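Local coordinates for protein putative O-GlcNAcase nagJ (Clostridium perfringens, PDB 6PV5) that probably acts as a hexosaminidase of glycoside hydrolase family 84, removing N-acetylhexosamine units from glycans, this chain holding the catalytic barrel of a longer protein, at residues E276-F281 with L318-K323; K287-Y292 with K323-N328. All blocks are in the same frame, centred on the assembly; numbering follows the deposited sequence.

Contact 1: residues E276-F281 with L318-K323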
# COMPACT_ATOMS: atom_id res chain seq x y z
N GLU A 276 3.60 -27.43 30.64
CA GLU A 276 4.32 -26.45 29.84
C GLU A 276 3.34 -25.63 28.99
O GLU A 276 3.47 -24.40 28.89
CB GLU A 276 5.35 -27.18 28.98
CG GLU A 276 6.12 -28.23 29.77
CD GLU A 276 7.33 -28.81 29.06
OE1 GLU A 276 7.30 -28.92 27.82
OE2 GLU A 276 8.30 -29.16 29.76
N GLY A 277 2.34 -26.32 28.42
CA GLY A 277 1.27 -25.69 27.66
C GLY A 277 0.58 -24.59 28.46
O GLY A 277 0.42 -23.47 27.98
N GLU A 278 0.20 -24.92 29.69
CA GLU A 278 -0.47 -23.96 30.56
C GLU A 278 0.45 -22.79 30.87
O GLU A 278 -0.01 -21.65 30.95
CB GLU A 278 -1.00 -24.63 31.82
CG GLU A 278 -2.33 -25.33 31.63
CD GLU A 278 -3.42 -24.53 30.93
OE1 GLU A 278 -3.75 -23.43 31.40
OE2 GLU A 278 -3.93 -25.01 29.90
N ALA A 279 1.75 -23.07 31.07
CA ALA A 279 2.74 -22.02 31.34
C ALA A 279 2.87 -21.08 30.14
O ALA A 279 2.73 -19.86 30.27
CB ALA A 279 4.07 -22.63 31.72
N ASP A 280 3.10 -21.69 28.96
CA ASP A 280 3.23 -20.94 27.71
C ASP A 280 1.98 -20.10 27.48
O ASP A 280 2.10 -18.94 27.12
CB ASP A 280 3.65 -21.83 26.55
CG ASP A 280 5.16 -22.01 26.49
OD1 ASP A 280 5.87 -21.20 27.12
OD2 ASP A 280 5.62 -22.96 25.82
N PHE A 281 0.80 -20.68 27.75
CA PHE A 281 -0.43 -19.91 27.60
C PHE A 281 -0.48 -18.72 28.56
O PHE A 281 -1.01 -17.65 28.21
CB PHE A 281 -1.69 -20.78 27.65
CG PHE A 281 -2.89 -20.01 27.17
CD1 PHE A 281 -3.62 -19.22 28.05
CD2 PHE A 281 -3.22 -19.97 25.82
CE1 PHE A 281 -4.68 -18.44 27.60
CE2 PHE A 281 -4.28 -19.19 25.37
CZ PHE A 281 -4.99 -18.42 26.25
N LEU A 318 -5.52 -20.10 19.73
CA LEU A 318 -6.16 -18.89 19.23
C LEU A 318 -7.55 -18.68 19.83
O LEU A 318 -7.94 -17.54 20.12
CB LEU A 318 -6.26 -18.93 17.70
CG LEU A 318 -4.95 -18.78 16.89
CD1 LEU A 318 -5.24 -18.89 15.40
CD2 LEU A 318 -4.27 -17.45 17.16
N ASN A 319 -8.36 -19.75 19.92
CA ASN A 319 -9.73 -19.63 20.43
C ASN A 319 -9.72 -19.25 21.92
O ASN A 319 -10.46 -18.38 22.35
CB ASN A 319 -10.55 -20.92 20.28
CG ASN A 319 -10.75 -21.40 18.85
OD1 ASN A 319 -10.81 -20.61 17.90
ND2 ASN A 319 -10.88 -22.70 18.69
N ARG A 320 -8.82 -19.88 22.67
CA ARG A 320 -8.65 -19.57 24.08
C ARG A 320 -8.22 -18.12 24.26
O ARG A 320 -8.80 -17.42 25.10
CB ARG A 320 -7.65 -20.54 24.72
CG ARG A 320 -7.86 -20.72 26.22
CD ARG A 320 -6.76 -21.58 26.81
NE ARG A 320 -6.61 -21.32 28.24
CZ ARG A 320 -5.73 -21.94 29.01
NH1 ARG A 320 -4.93 -22.85 28.50
NH2 ARG A 320 -5.65 -21.64 30.30
N PHE A 321 -7.25 -17.66 23.45
CA PHE A 321 -6.76 -16.30 23.56
C PHE A 321 -7.89 -15.33 23.25
O PHE A 321 -8.03 -14.30 23.91
CB PHE A 321 -5.54 -16.06 22.67
CG PHE A 321 -4.92 -14.68 22.81
CD1 PHE A 321 -3.90 -14.45 23.72
CD2 PHE A 321 -5.39 -13.61 22.06
CE1 PHE A 321 -3.33 -13.19 23.85
CE2 PHE A 321 -4.83 -12.35 22.20
CZ PHE A 321 -3.80 -12.14 23.09
N ASN A 322 -8.67 -15.67 22.22
CA ASN A 322 -9.79 -14.86 21.78
C ASN A 322 -10.84 -14.78 22.91
O ASN A 322 -11.45 -13.73 23.13
CB ASN A 322 -10.39 -15.49 20.53
CG ASN A 322 -11.44 -14.64 19.85
OD1 ASN A 322 -11.22 -13.46 19.58
ND2 ASN A 322 -12.55 -15.25 19.49
N LYS A 323 -11.03 -15.92 23.60
CA LYS A 323 -12.05 -16.06 24.62
C LYS A 323 -11.60 -15.38 25.92
O LYS A 323 -12.33 -14.58 26.48
CB LYS A 323 -12.39 -17.54 24.83
CG LYS A 323 -13.57 -17.81 25.76
CD LYS A 323 -13.81 -19.29 26.02
CE LYS A 323 -14.94 -19.57 27.00
NZ LYS A 323 -14.56 -19.21 28.39
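Glu278 and Arg320 close a salt bridge between two helices whose local axes stand 12.5 Å apart and cross at -45°, a gap that calls for long side chains. The guanidinium grips end-on, one nitrogen to each carboxylate oxygen; the exposed Glu278, bent at chi2, brings both oxygens to it. NH2 donates to the syn lone pair of Glu278 OE1 at 2.8 Å, with OE1 nearly in the guanidinium plane, whereas the bond from NH1 to Glu278 OE2, also 2.8 Å, is more bent and tilted from both the carboxylate and guanidinium planes. Two bonds of this kind restrict rotation of the guanidinium. Arg320 NE turns to a third acceptor, Glu324 one turn further on, so the cation probably shares its charge between two carboxylates.

The second interaction is a stack. The guanidinium lies flat on one face of the buried Phe281, whose flat ring suits it, planes 6° apart, with Arg320 CZ 4.0 Å from the ring centroid in a cation-pi contact. Arginine suits this place because its methylenes also serve: CD sits over the middle of the same face, 3.7 Å from the centroid, as a CH-pi donor. With CG anti to the backbone N (chi1 -154°) and the chain extended to NE, Arg320 passes obliquely over the ring face, so that both CD and the guanidinium bear on it.

Apolar packing comes third and is slighter. The rim of Phe281 reaches the neighbouring helix, CE2 lying 4.3 Å from Phe321 CB.

Phe321 leads inward to Ile301 of barrel strand 298-302 and to Leu284 of helix 274-294. Glu278 is exposed and Arg320 partly so, while both phenylalanines are buried: the salt bridge edges a hydrophobic interface.

Contact 2: residues K287-Y292 with K323-N328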
# COMPACT_ATOMS: atom_id res chain seq x y z
N LYS A 287 2.18 -11.33 28.30
CA LYS A 287 2.72 -10.48 27.24
C LYS A 287 1.63 -9.58 26.68
O LYS A 287 1.80 -8.36 26.56
CB LYS A 287 3.36 -11.34 26.14
CG LYS A 287 4.07 -10.54 25.06
CD LYS A 287 4.99 -9.45 25.58
CE LYS A 287 5.88 -8.88 24.50
NZ LYS A 287 6.76 -9.92 23.93
N ALA A 288 0.48 -10.17 26.37
CA ALA A 288 -0.59 -9.38 25.78
C ALA A 288 -1.04 -8.28 26.74
O ALA A 288 -1.53 -7.24 26.30
CB ALA A 288 -1.73 -10.27 25.36
N GLU A 289 -0.93 -8.53 28.05
CA GLU A 289 -1.38 -7.59 29.08
C GLU A 289 -0.47 -6.36 29.12
O GLU A 289 -0.94 -5.22 29.14
CB GLU A 289 -1.40 -8.25 30.47
CG GLU A 289 -2.37 -9.42 30.62
CD GLU A 289 -3.77 -9.07 31.10
OE1 GLU A 289 -4.10 -7.87 31.16
OE2 GLU A 289 -4.53 -10.01 31.41
N THR A 290 0.85 -6.63 29.13
CA THR A 290 1.88 -5.63 28.92
C THR A 290 1.47 -4.71 27.78
O THR A 290 1.26 -3.52 27.97
CB THR A 290 3.19 -6.32 28.51
OG1 THR A 290 3.50 -7.26 29.53
CG2 THR A 290 4.34 -5.36 28.29
N LEU A 291 1.29 -5.31 26.59
CA LEU A 291 1.08 -4.54 25.38
C LEU A 291 -0.22 -3.76 25.51
O LEU A 291 -0.33 -2.64 25.00
CB LEU A 291 1.06 -5.54 24.22
CG LEU A 291 2.39 -6.27 24.04
CD1 LEU A 291 2.21 -7.68 23.50
CD2 LEU A 291 3.34 -5.45 23.16
N TYR A 292 -1.20 -4.36 26.21
CA TYR A 292 -2.44 -3.64 26.45
C TYR A 292 -2.15 -2.38 27.25
O TYR A 292 -2.74 -1.33 26.98
CB TYR A 292 -3.50 -4.51 27.15
CG TYR A 292 -4.82 -3.80 27.29
CD1 TYR A 292 -5.74 -3.82 26.26
CD2 TYR A 292 -5.15 -3.08 28.44
CE1 TYR A 292 -6.95 -3.17 26.35
CE2 TYR A 292 -6.37 -2.42 28.55
CZ TYR A 292 -7.26 -2.46 27.50
OH TYR A 292 -8.47 -1.82 27.56
N LYS A 323 -11.03 -15.92 23.60
CA LYS A 323 -12.05 -16.06 24.62
C LYS A 323 -11.60 -15.38 25.92
O LYS A 323 -12.33 -14.58 26.48
CB LYS A 323 -12.39 -17.54 24.83
CG LYS A 323 -13.57 -17.81 25.76
CD LYS A 323 -13.81 -19.29 26.02
CE LYS A 323 -14.94 -19.57 27.00
NZ LYS A 323 -14.56 -19.21 28.39
N GLU A 324 -10.38 -15.69 26.36
CA GLU A 324 -9.90 -15.36 27.70
C GLU A 324 -9.15 -14.02 27.74
O GLU A 324 -8.84 -13.54 28.83
CB GLU A 324 -9.09 -16.52 28.28
CG GLU A 324 -9.86 -17.84 28.29
CD GLU A 324 -9.20 -19.03 28.96
OE1 GLU A 324 -7.99 -18.97 29.27
OE2 GLU A 324 -9.90 -20.04 29.15
N PHE A 325 -8.89 -13.40 26.57
CA PHE A 325 -8.24 -12.10 26.49
C PHE A 325 -9.06 -11.15 25.63
O PHE A 325 -9.59 -10.16 26.13
CB PHE A 325 -6.76 -12.21 26.08
CG PHE A 325 -6.06 -10.87 26.03
CD1 PHE A 325 -5.40 -10.37 27.15
CD2 PHE A 325 -6.14 -10.05 24.91
CE1 PHE A 325 -4.81 -9.11 27.12
CE2 PHE A 325 -5.56 -8.79 24.88
CZ PHE A 325 -4.88 -8.33 25.99
N ILE A 326 -9.18 -11.44 24.32
CA ILE A 326 -9.76 -10.48 23.39
C ILE A 326 -11.11 -9.95 23.88
O ILE A 326 -11.31 -8.74 23.97
CB ILE A 326 -9.90 -11.05 21.96
CG1 ILE A 326 -8.54 -11.36 21.31
CG2 ILE A 326 -10.77 -10.14 21.11
CD1 ILE A 326 -7.77 -10.15 20.82
N LYS A 327 -12.07 -10.85 24.11
CA LYS A 327 -13.45 -10.40 24.27
C LYS A 327 -13.70 -9.68 25.59
O LYS A 327 -14.64 -8.90 25.67
CB LYS A 327 -14.44 -11.55 24.07
CG LYS A 327 -14.07 -12.83 24.79
CD LYS A 327 -15.08 -13.94 24.56
CE LYS A 327 -16.04 -14.16 25.71
NZ LYS A 327 -15.40 -14.90 26.83
N ASN A 328 -12.87 -9.93 26.62
CA ASN A 328 -13.03 -9.35 27.95
C ASN A 328 -12.29 -8.03 28.12
O ASN A 328 -12.53 -7.32 29.09
CB ASN A 328 -12.56 -10.26 29.08
CG ASN A 328 -13.42 -11.49 29.25
OD1 ASN A 328 -14.60 -11.48 28.91
ND2 ASN A 328 -12.82 -12.57 29.75
O HOH W 1 -7.14 -11.30 30.28
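This is a small, mainly apolar helix-to-helix contact on the outside of the barrel, where Phe325, near the C-terminal end of helix 311-326, packs on helix 274-294. The methyl of Ala288 lies over one face of the Phe325 ring, displaced from the ring centre toward CE1 and CZ, with CB 3.9 Å from the centroid in a CH-pi contact. Alanine suits the place because its short side chain lets the ring come close to the helix: Phe325 CZ is 3.5 Å from Ala288 O. Phe325 carries CG anti to its backbone N (chi1 -178°), which sends the ring across the gap. Tyr292 CB, one turn beyond Ala288, meets the ring edge at CZ, 4.2 Å away.

At the partly exposed margin, Glu289 passes alongside Phe325 with its carboxylate plane almost perpendicular to the ring. Its OE2 accepts from a water at 3.1 Å that also donates to Glu324 O, while OE1 pairs with Lys329.

Phe325 also meets Phe299 of strand 298-302 edge-to-face, and Ala288 touches the same strand residue. Such apolar packing between consecutive outer helices, over the strand between them, is characteristic of the (beta/alpha)8 barrel, here the catalytic domain of a GH84 enzyme.

In the fold
From the N terminus, the chain runs along helix 274-294, through residues 276-281 and then 287-292, passes inward through barrel strand 298-302 and returns outside as helix 311-326. Contact 1 closes a loop with 36 residues between its segments, contact 2 one with 30. Because 318-323 precedes 323-328, the two loops cross, as expected for helices running broadly in the same direction. Their centres are 11 Å apart and they share Lys323; Phe321 CZ of contact 1 packs 3.6 Å from Ala288 CB of contact 2. Together they fasten two successive outer helices of the barrel at two levels, the salt-bridged and stacked one first, the mainly apolar one second.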